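PDB 4CVU: beta-mannosidase from Trichoderma harzianum, which probably hydrolyses terminal beta-D-mannose residues from the non-reducing ends of beta-mannosides, as a family 2 glycoside hydrolase. Local coordinates for residues Ser413-Met418 and Val732-Tyr737; Glu225-Asn230 and Asp259-Leu264; Asn72-Phe77 and Ser619-Leu624. All coordinates share one frame; numbering follows the deposited sequence.

Contact 1: residues Ser413-Met418 and Val732-Tyr737; sequences SQNFNM and VSRRTY
Arg-734 takes hold of Ser-413 side-on with two nitrogens, and the shorter of the two bonds runs from NH2 to the Ser-413 OG hydroxyl, 2.6 Å long and nearly straight at 174°. OG lies in the guanidinium plane. The second bond, from Arg-734 NE to Ser-413 O at 3.0 Å, also keeps close to that plane, but NE approaches from above the plane of the carbonyl. A bend at chi3 (-83°) turns the guanidinium so that both nitrogens address one residue. With an alanine here, the Ser-413 hydroxyl and carbonyl would probably both lose these donors, and the end of helix 401-413 would be less firmly tied to helix 729-736. Two amides work beside this grip. Asn-415 ND2 gives a bond of 2.8 Å to Arg-734 O, which lies in its amide plane, while the extended Gln-414 side chain brings NE2 to Ser-733 OG, also 2.8 Å away. Between them Gln-414 O is buried with no conventional hydrogen-bonding partner; it meets the CA-H of Arg-734 and, 3.4 Å off, Tyr-737 CB. Further along, the Tyr-737 ring turns its edge to the face of Phe-416 in an offset edge-to-face pair, planes at 82° and centroids 5.8 Å apart. Asn-415, with positive phi, is the C-prime residue of a Schellman motif that ends helix 401-413. Gln-414 NE2 is also bonded to Tyr-705 OH, and Tyr-737 OH to Ser-703 OG. The contact lies where the loop before strand 418-421 meets helix 729-736, beside strands 380-389 and 702-705 of the (beta/alpha)8 barrel expected of family 2, with helix 664-692 packed against Tyr-737.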
loop_
_atom_site.group_PDB
_atom_site.type_symbol
_atom_site.label_atom_id
_atom_site.label_comp_id
_atom_site.label_asym_id
_atom_site.label_seq_id
_atom_site.Cartn_x
_atom_site.Cartn_y
_atom_site.Cartn_z
ATOM N N SER A 413 -12.753 28.965 6.482
ATOM C CA SER A 413 -11.402 29.477 6.612
ATOM C C SER A 413 -10.851 30.094 5.333
ATOM O O SER A 413 -9.940 30.928 5.395
ATOM C CB SER A 413 -10.446 28.406 7.051
ATOM O OG SER A 413 -9.232 29.017 7.454
ATOM N N GLN A 414 -11.398 29.708 4.211
ATOM C CA GLN A 414 -10.978 30.200 2.916
ATOM C C GLN A 414 -11.740 31.449 2.548
ATOM O O GLN A 414 -11.578 31.967 1.479
ATOM C CB GLN A 414 -11.213 29.139 1.847
ATOM C CG GLN A 414 -10.185 28.019 1.730
ATOM C CD GLN A 414 -10.445 27.147 0.521
ATOM O OE1 GLN A 414 -10.942 26.069 0.660
ATOM N NE2 GLN A 414 -10.173 27.644 -0.680
ATOM N N ASN A 415 -12.530 31.935 3.477
ATOM C CA ASN A 415 -13.417 33.083 3.349
ATOM C C ASN A 415 -14.572 32.891 2.354
ATOM O O ASN A 415 -14.961 33.845 1.729
ATOM C CB ASN A 415 -12.602 34.374 2.990
ATOM C CG ASN A 415 -11.599 34.751 4.056
ATOM O OD1 ASN A 415 -11.942 34.926 5.196
ATOM N ND2 ASN A 415 -10.352 34.822 3.694
ATOM N N PHE A 416 -15.111 31.673 2.242
ATOM C CA PHE A 416 -16.233 31.394 1.370
ATOM C C PHE A 416 -17.530 32.020 1.905
ATOM O O PHE A 416 -17.663 32.228 3.061
ATOM C CB PHE A 416 -16.471 29.868 1.219
ATOM C CG PHE A 416 -15.549 29.163 0.277
ATOM C CD1 PHE A 416 -14.224 29.463 0.208
ATOM C CD2 PHE A 416 -16.006 28.149 -0.468
ATOM C CE1 PHE A 416 -13.391 28.754 -0.607
ATOM C CE2 PHE A 416 -15.187 27.454 -1.280
ATOM C CZ PHE A 416 -13.877 27.747 -1.342
ATOM N N ASN A 417 -18.471 32.348 1.045
ATOM C CA ASN A 417 -19.851 32.533 1.452
ATOM C C ASN A 417 -20.808 31.693 0.636
ATOM O O ASN A 417 -22.010 31.711 0.904
ATOM C CB ASN A 417 -20.255 34.009 1.461
ATOM C CG ASN A 417 -20.009 34.676 0.143
ATOM O OD1 ASN A 417 -20.111 34.039 -0.879
ATOM N ND2 ASN A 417 -19.575 35.927 0.172
ATOM N N MET A 418 -20.277 30.884 -0.294
ATOM C CA MET A 418 -21.110 30.064 -1.172
ATOM C C MET A 418 -20.364 28.819 -1.647
ATOM O O MET A 418 -19.141 28.867 -1.864
ATOM C CB MET A 418 -21.547 30.892 -2.417
ATOM C CG MET A 418 -22.530 30.186 -3.326
ATOM S SD MET A 418 -23.050 31.240 -4.723
ATOM C CE MET A 418 -24.409 32.129 -4.010
ATOM N N VAL A 732 -3.793 30.109 -0.902
ATOM C CA VAL A 732 -3.798 31.287 -1.811
ATOM C C VAL A 732 -5.172 31.948 -2.092
ATOM O O VAL A 732 -5.315 33.168 -2.066
ATOM C CB VAL A 732 -3.120 30.938 -3.141
ATOM C CG1 VAL A 732 -3.060 32.164 -4.049
ATOM C CG2 VAL A 732 -1.690 30.452 -2.887
ATOM N N SER A 733 -6.180 31.123 -2.350
ATOM C CA SER A 733 -7.556 31.580 -2.488
ATOM C C SER A 733 -8.103 32.210 -1.186
ATOM O O SER A 733 -8.832 33.191 -1.246
ATOM C CB SER A 733 -8.405 30.433 -3.029
ATOM O OG SER A 733 -8.558 29.359 -2.102
ATOM N N ARG A 734 -7.740 31.665 -0.010
ATOM C CA ARG A 734 -8.094 32.329 1.261
ATOM C C ARG A 734 -7.692 33.788 1.268
ATOM O O ARG A 734 -8.500 34.656 1.662
ATOM C CB ARG A 734 -7.433 31.641 2.459
ATOM C CG ARG A 734 -7.469 32.448 3.766
ATOM C CD ARG A 734 -6.469 31.906 4.776
ATOM N NE ARG A 734 -6.950 30.760 5.563
ATOM C CZ ARG A 734 -6.174 29.805 6.070
ATOM N NH1 ARG A 734 -4.876 29.771 5.822
ATOM N NH2 ARG A 734 -6.677 28.873 6.836
ATOM N N ARG A 735 -6.441 34.072 0.875
ATOM C CA ARG A 735 -5.928 35.434 0.886
ATOM C C ARG A 735 -6.633 36.208 -0.183
ATOM O O ARG A 735 -6.988 37.388 0.018
ATOM C CB ARG A 735 -4.417 35.507 0.625
ATOM C CG ARG A 735 -3.537 35.126 1.816
ATOM C CD ARG A 735 -2.092 35.595 1.561
ATOM N NE ARG A 735 -1.449 34.882 0.457
ATOM C CZ ARG A 735 -0.776 33.734 0.584
ATOM N NH1 ARG A 735 -0.625 33.150 1.785
ATOM N NH2 ARG A 735 -0.243 33.166 -0.493
ATOM N N THR A 736 -6.845 35.551 -1.317
ATOM C CA THR A 736 -7.428 36.243 -2.456
ATOM C C THR A 736 -8.962 36.412 -2.309
ATOM O O THR A 736 -9.551 37.160 -3.068
ATOM C CB THR A 736 -7.069 35.540 -3.794
ATOM O OG1 THR A 736 -5.733 35.057 -3.739
ATOM C CG2 THR A 736 -7.193 36.499 -4.981
ATOM N N TYR A 737 -9.579 35.697 -1.368
ATOM C CA TYR A 737 -10.984 35.882 -1.021
ATOM C C TYR A 737 -11.179 36.781 0.245
ATOM O O TYR A 737 -12.263 36.871 0.811
ATOM C CB TYR A 737 -11.683 34.519 -0.832
ATOM C CG TYR A 737 -12.097 33.770 -2.120
ATOM C CD1 TYR A 737 -12.268 34.423 -3.331
ATOM C CD2 TYR A 737 -12.395 32.422 -2.079
ATOM C CE1 TYR A 737 -12.704 33.741 -4.472
ATOM C CE2 TYR A 737 -12.837 31.737 -3.217
ATOM C CZ TYR A 737 -12.967 32.412 -4.422
ATOM O OH TYR A 737 -13.384 31.746 -5.556
#

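Contact 2: residues Glu225-Asn230 and Asp259-Leu264; sequences ELYSLN and DFLGTL. With MAN (alpha-D-mannopyranose), chain E.
Leu-226 lays its CD1 methyl over one face of the Phe-260 ring, a CH-pi contact 4.2 Å from the centroid. Phe-260 CG stands between its own backbone N and carbonyl carbon (chi1 59°), which sets the ring beside Leu-226; the same methyl touches Leu-264 CB. Tyr-227 CD2 comes 4.1 Å from Leu-261 CD1, the methyl oblique to the ring. The remaining flat groups, the Asn-230 amide and the Asp-259 carboxylate, lie alongside each other with planes 56° apart, joined through a water that accepts from ND2 and donates to OD2. Asp-259 OD1 accepts a hydrogen bond from O6 of a mannose of a glycan attached to the protein, 2.7 Å away.

Beneath these the strands pair antiparallel: Tyr-227 N gives a nearly linear bond to Leu-261 O (2.7 Å), returned by Leu-261 N to Tyr-227 O. Leu-229 and Asn-230 then both face Asp-259, consistent with a classic beta bulge, which brings Asn-230 to the side of Tyr-227 and Asp-259; Leu-229 CD1 rests 3.8 Å from Leu-261 CG. A second water bridges Ser-228 OG, Asn-230 O and Asp-259 O.

Strands 227-237 and 252-261 are neighbours in the Ig-like beta-sandwich domain of family 2. Tyr-227, Leu-229 and Leu-261 pack on strand 103-109 of the galactose-binding-like domain, Leu-226 and Phe-260 on Leu-340 of strand 340-346, while Asp-259 forms a salt bridge to Arg-473 on helix 458-475.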
loop_
_atom_site.group_PDB
_atom_site.type_symbol
_atom_site.label_atom_id
_atom_site.label_comp_id
_atom_site.label_asym_id
_atom_site.label_seq_id
_atom_site.Cartn_x
_atom_site.Cartn_y
_atom_site.Cartn_z
ATOM N N GLU A 225 -52.276 8.157 15.766
ATOM C CA GLU A 225 -51.275 9.094 15.288
ATOM C C GLU A 225 -51.009 8.855 13.804
ATOM O O GLU A 225 -51.066 7.733 13.332
ATOM C CB GLU A 225 -49.987 8.891 16.083
ATOM C CG GLU A 225 -49.353 10.159 16.617
ATOM C CD GLU A 225 -47.880 9.973 16.988
ATOM O OE1 GLU A 225 -47.379 8.824 16.990
ATOM O OE2 GLU A 225 -47.215 10.989 17.276
ATOM N N LEU A 226 -50.723 9.914 13.067
ATOM C CA LEU A 226 -50.261 9.782 11.694
ATOM C C LEU A 226 -48.703 9.710 11.683
ATOM O O LEU A 226 -48.062 9.960 12.697
ATOM C CB LEU A 226 -50.739 10.969 10.864
ATOM C CG LEU A 226 -52.250 11.243 10.914
ATOM C CD1 LEU A 226 -52.588 12.412 10.004
ATOM C CD2 LEU A 226 -53.037 10.008 10.518
ATOM N N TYR A 227 -48.134 9.364 10.535
ATOM C CA TYR A 227 -46.672 9.356 10.347
ATOM C C TYR A 227 -46.235 10.424 9.336
ATOM O O TYR A 227 -46.795 10.518 8.258
ATOM C CB TYR A 227 -46.195 7.985 9.877
ATOM C CG TYR A 227 -44.731 8.022 9.490
ATOM C CD1 TYR A 227 -43.741 8.043 10.460
ATOM C CD2 TYR A 227 -44.353 8.105 8.161
ATOM C CE1 TYR A 227 -42.394 8.119 10.116
ATOM C CE2 TYR A 227 -43.019 8.197 7.806
ATOM C CZ TYR A 227 -42.040 8.186 8.780
ATOM O OH TYR A 227 -40.706 8.263 8.401
ATOM N N SER A 228 -45.219 11.199 9.679
ATOM C CA SER A 228 -44.755 12.288 8.816
ATOM C C SER A 228 -43.762 11.780 7.758
ATOM O O SER A 228 -42.720 11.232 8.098
ATOM C CB SER A 228 -44.080 13.367 9.657
ATOM O OG SER A 228 -43.522 14.348 8.817
ATOM N N LEU A 229 -44.091 11.970 6.484
ATOM C CA LEU A 229 -43.193 11.599 5.388
ATOM C C LEU A 229 -42.197 12.693 5.032
ATOM O O LEU A 229 -41.007 12.424 4.860
ATOM C CB LEU A 229 -43.998 11.272 4.123
ATOM C CG LEU A 229 -44.691 9.917 4.125
ATOM C CD1 LEU A 229 -45.804 9.889 3.099
ATOM C CD2 LEU A 229 -43.695 8.787 3.892
ATOM N N ASN A 230 -42.697 13.915 4.906
ATOM C CA ASN A 230 -41.950 15.033 4.317
ATOM C C ASN A 230 -42.729 16.344 4.600
ATOM O O ASN A 230 -43.961 16.343 4.654
ATOM C CB ASN A 230 -41.811 14.829 2.800
ATOM C CG ASN A 230 -40.831 15.794 2.157
ATOM O OD1 ASN A 230 -39.987 16.365 2.832
ATOM N ND2 ASN A 230 -40.915 15.947 0.832
ATOM N N ASP A 259 -46.704 16.148 4.235
ATOM C CA ASP A 259 -47.025 14.835 3.678
ATOM C C ASP A 259 -47.022 13.786 4.800
ATOM O O ASP A 259 -46.234 13.892 5.731
ATOM C CB ASP A 259 -46.020 14.445 2.584
ATOM C CG ASP A 259 -45.963 15.467 1.452
ATOM O OD1 ASP A 259 -47.026 15.999 1.104
ATOM O OD2 ASP A 259 -44.853 15.758 0.927
ATOM N N PHE A 260 -47.902 12.784 4.709
ATOM C CA PHE A 260 -48.081 11.809 5.801
ATOM C C PHE A 260 -48.676 10.464 5.343
ATOM O O PHE A 260 -49.144 10.328 4.219
ATOM C CB PHE A 260 -48.957 12.427 6.907
ATOM C CG PHE A 260 -50.339 12.855 6.430
ATOM C CD1 PHE A 260 -51.397 11.957 6.398
ATOM C CD2 PHE A 260 -50.564 14.149 5.979
ATOM C CE1 PHE A 260 -52.660 12.345 5.925
ATOM C CE2 PHE A 260 -51.811 14.539 5.505
ATOM C CZ PHE A 260 -52.863 13.642 5.473
ATOM N N LEU A 261 -48.597 9.469 6.218
ATOM C CA LEU A 261 -49.419 8.264 6.149
ATOM C C LEU A 261 -50.251 8.192 7.473
ATOM O O LEU A 261 -49.794 8.710 8.466
ATOM C CB LEU A 261 -48.516 7.028 6.024
ATOM C CG LEU A 261 -47.431 7.000 4.939
ATOM C CD1 LEU A 261 -46.360 5.962 5.251
ATOM C CD2 LEU A 261 -47.995 6.758 3.546
ATOM N N GLY A 262 -51.466 7.639 7.548
ATOM C CA GLY A 262 -52.401 7.363 6.473
ATOM C C GLY A 262 -53.647 8.280 6.509
ATOM O O GLY A 262 -53.789 9.162 5.654
ATOM N N THR A 263 -54.560 8.101 7.472
ATOM C CA THR A 263 -55.915 8.743 7.366
ATOM C C THR A 263 -56.156 9.995 8.236
ATOM O O THR A 263 -56.316 9.898 9.449
ATOM C CB THR A 263 -57.051 7.745 7.670
ATOM O OG1 THR A 263 -56.880 6.555 6.900
ATOM C CG2 THR A 263 -58.404 8.353 7.334
ATOM N N LEU A 264 -56.193 11.165 7.606
ATOM C CA LEU A 264 -56.481 12.418 8.303
ATOM C C LEU A 264 -57.971 12.750 8.131
ATOM O O LEU A 264 -58.425 12.948 6.998
ATOM C CB LEU A 264 -55.658 13.586 7.738
ATOM C CG LEU A 264 -55.936 14.990 8.313
ATOM C CD1 LEU A 264 -55.723 15.022 9.818
ATOM C CD2 LEU A 264 -55.104 16.073 7.642
HETATM C C1 MAN E . -48.444 15.174 -5.439
HETATM C C2 MAN E . -49.086 13.888 -4.967
HETATM C C3 MAN E . -50.030 14.192 -3.811
HETATM C C4 MAN E . -49.333 15.052 -2.739
HETATM C C5 MAN E . -48.546 16.210 -3.332
HETATM C C6 MAN E . -47.713 16.918 -2.268
HETATM O O2 MAN E . -48.078 12.996 -4.506
HETATM O O3 MAN E . -50.440 12.973 -3.225
HETATM O O4 MAN E . -50.282 15.637 -1.869
HETATM O O5 MAN E . -47.731 15.778 -4.366
HETATM O O6 MAN E . -46.824 16.046 -1.607
HETATM O O HOH W 1 -45.196 15.660 7.399
HETATM O O HOH W 2 -42.984 14.360 -0.433
#

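Contact 3: residues Asn72-Phe77 and Ser619-Leu624; sequences NGLNDF and STTVIL
Leu-74 crosses Leu-624 at a slant and sets its CD2 methyl against two of that residue's atoms, CB at 3.6 Å and CD1 at 3.7 Å. Its CG and CD1 each come to 4.1 Å from Thr-621 OG1. The forked leucine therefore spans one turn of the helix, from Thr-621 to Leu-624. With chi1 of -69° and CG beside the backbone N, the fork is swung toward that helix although the CB bond itself does not head there.

Thr-621 divides its two branches. CG2 packs 3.9 Å from Gly-73 O, and OG1 is hydrogen-bonded to Glu-614 OE1, so the hydroxyl that touches Leu-74 has its polar partner outside the two segments. The Phe-77 ring meets Leu-624 CD1 obliquely and loosely, 4.5 Å from CE2. Polar support is slight: a water donates to Asp-76 OD2 and, weakly, to Leu-624 O. Gly-73, with positive phi, turns the chain just before Leu-74, the N-cap of helix 75-78, and Ser-619 OG caps the facing helix by accepting from Val-622 N.

The start of helix 75-78, in the galactose-binding-like domain, packs on the short helix 620-625, which falls in the chain between strands 592-595 and 702-705, so the contact joins that domain to the catalytic part. Arg-625 reaches Gly-73 O, Arg-636 touches Leu-74 and Phe-77, helix 638-655 lies against Leu-624 and Ile-623, and Asn-72 packs on Asp-611 of the second subunit.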
loop_
_atom_site.group_PDB
_atom_site.type_symbol
_atom_site.label_atom_id
_atom_site.label_comp_id
_atom_site.label_asym_id
_atom_site.label_seq_id
_atom_site.Cartn_x
_atom_site.Cartn_y
_atom_site.Cartn_z
ATOM N N ASN A 72 -8.323 2.102 -3.396
ATOM C CA ASN A 72 -6.940 1.671 -3.628
ATOM C C ASN A 72 -6.554 1.197 -5.016
ATOM O O ASN A 72 -7.341 0.545 -5.682
ATOM C CB ASN A 72 -6.577 0.521 -2.652
ATOM C CG ASN A 72 -6.448 1.001 -1.212
ATOM O OD1 ASN A 72 -6.655 2.170 -0.941
ATOM N ND2 ASN A 72 -6.151 0.107 -0.278
ATOM N N GLY A 73 -5.330 1.544 -5.449
ATOM C CA GLY A 73 -4.654 0.843 -6.540
ATOM C C GLY A 73 -5.394 0.953 -7.868
ATOM O O GLY A 73 -5.709 2.075 -8.306
ATOM N N LEU A 74 -5.660 -0.185 -8.524
ATOM C CA LEU A 74 -6.398 -0.143 -9.796
ATOM C C LEU A 74 -7.761 -0.770 -9.618
ATOM O O LEU A 74 -8.287 -1.379 -10.548
ATOM C CB LEU A 74 -5.621 -0.836 -10.934
ATOM C CG LEU A 74 -4.358 -0.092 -11.371
ATOM C CD1 LEU A 74 -3.542 -1.022 -12.259
ATOM C CD2 LEU A 74 -4.668 1.229 -12.092
ATOM N N ASN A 75 -8.341 -0.589 -8.426
ATOM C CA ASN A 75 -9.672 -1.126 -8.081
ATOM C C ASN A 75 -10.820 -0.613 -8.900
ATOM O O ASN A 75 -11.865 -1.245 -8.908
ATOM C CB ASN A 75 -10.016 -0.893 -6.629
ATOM C CG ASN A 75 -9.351 -1.924 -5.680
ATOM O OD1 ASN A 75 -9.368 -1.736 -4.457
ATOM N ND2 ASN A 75 -8.746 -2.948 -6.208
ATOM N N ASP A 76 -10.645 0.528 -9.569
ATOM C CA ASP A 76 -11.679 1.017 -10.483
ATOM C C ASP A 76 -11.861 -0.028 -11.558
ATOM O O ASP A 76 -12.940 -0.160 -12.082
ATOM C CB ASP A 76 -11.312 2.374 -11.130
ATOM C CG ASP A 76 -12.493 3.087 -11.719
ATOM O OD1 ASP A 76 -13.607 2.902 -11.212
ATOM O OD2 ASP A 76 -12.338 3.876 -12.699
ATOM N N PHE A 77 -10.786 -0.749 -11.898
ATOM C CA PHE A 77 -10.845 -1.824 -12.881
ATOM C C PHE A 77 -11.180 -3.145 -12.213
ATOM O O PHE A 77 -12.162 -3.817 -12.596
ATOM C CB PHE A 77 -9.543 -1.915 -13.685
ATOM C CG PHE A 77 -9.344 -0.730 -14.593
ATOM C CD1 PHE A 77 -10.138 -0.559 -15.697
ATOM C CD2 PHE A 77 -8.413 0.240 -14.293
ATOM C CE1 PHE A 77 -9.986 0.542 -16.522
ATOM C CE2 PHE A 77 -8.253 1.348 -15.107
ATOM C CZ PHE A 77 -9.043 1.499 -16.222
ATOM N N SER A 619 3.996 6.718 -13.075
ATOM C CA SER A 619 3.817 5.272 -12.928
ATOM C C SER A 619 2.493 4.893 -13.581
ATOM O O SER A 619 1.626 5.752 -13.815
ATOM C CB SER A 619 3.782 4.847 -11.466
ATOM O OG SER A 619 2.686 5.456 -10.800
ATOM N N THR A 620 2.348 3.610 -13.910
ATOM C CA THR A 620 1.162 3.172 -14.601
ATOM C C THR A 620 -0.066 3.370 -13.704
ATOM O O THR A 620 -1.104 3.805 -14.174
ATOM C CB THR A 620 1.283 1.722 -15.049
ATOM O OG1 THR A 620 2.377 1.596 -15.952
ATOM C CG2 THR A 620 0.001 1.254 -15.764
ATOM N N THR A 621 0.047 3.068 -12.403
ATOM C CA THR A 621 -1.090 3.277 -11.531
ATOM C C THR A 621 -1.480 4.757 -11.347
ATOM O O THR A 621 -2.656 5.073 -11.302
ATOM C CB THR A 621 -0.837 2.660 -10.149
ATOM O OG1 THR A 621 -0.676 1.258 -10.310
ATOM C CG2 THR A 621 -2.001 2.936 -9.270
ATOM N N VAL A 622 -0.510 5.659 -11.241
ATOM C CA VAL A 622 -0.809 7.079 -11.038
ATOM C C VAL A 622 -1.466 7.651 -12.319
ATOM O O VAL A 622 -2.445 8.421 -12.257
ATOM C CB VAL A 622 0.467 7.861 -10.645
ATOM C CG1 VAL A 622 0.333 9.345 -10.897
ATOM C CG2 VAL A 622 0.861 7.587 -9.186
ATOM N N ILE A 623 -0.932 7.261 -13.477
ATOM C CA ILE A 623 -1.507 7.692 -14.759
ATOM C C ILE A 623 -2.942 7.203 -14.880
ATOM O O ILE A 623 -3.849 7.987 -15.227
ATOM C CB ILE A 623 -0.708 7.161 -15.955
ATOM C CG1 ILE A 623 0.612 7.899 -16.086
ATOM C CG2 ILE A 623 -1.515 7.285 -17.246
ATOM C CD1 ILE A 623 1.631 7.116 -16.899
ATOM N N LEU A 624 -3.164 5.922 -14.563
ATOM C CA LEU A 624 -4.512 5.332 -14.726
ATOM C C LEU A 624 -5.545 5.944 -13.779
ATOM O O LEU A 624 -6.735 5.819 -14.007
ATOM C CB LEU A 624 -4.494 3.800 -14.609
ATOM C CG LEU A 624 -3.949 3.099 -15.878
ATOM C CD1 LEU A 624 -3.827 1.590 -15.716
ATOM C CD2 LEU A 624 -4.825 3.440 -17.081
HETATM O O HOH W 3 -9.797 4.189 -13.848
#

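Contact 1 is the most deeply buried of the three, its centre about 14 Å from the centre of the chain, against about 26 and 33 Å for the centres of contacts 3 and 2, which are only partly buried. Their chemistry follows their places. In the barrel, contact 1 relies on side-chain hydrogen bonds that tie a helix end to a second helix. Contact 2 pairs strands through backbone bonds, with a carboxylate turned to a glycan. Contact 3 is largely aliphatic packing between two short helices. Contacts 2 and 3 both involve the galactose-binding-like domain, through a sheet face and a short helix respectively. None of the three touches another.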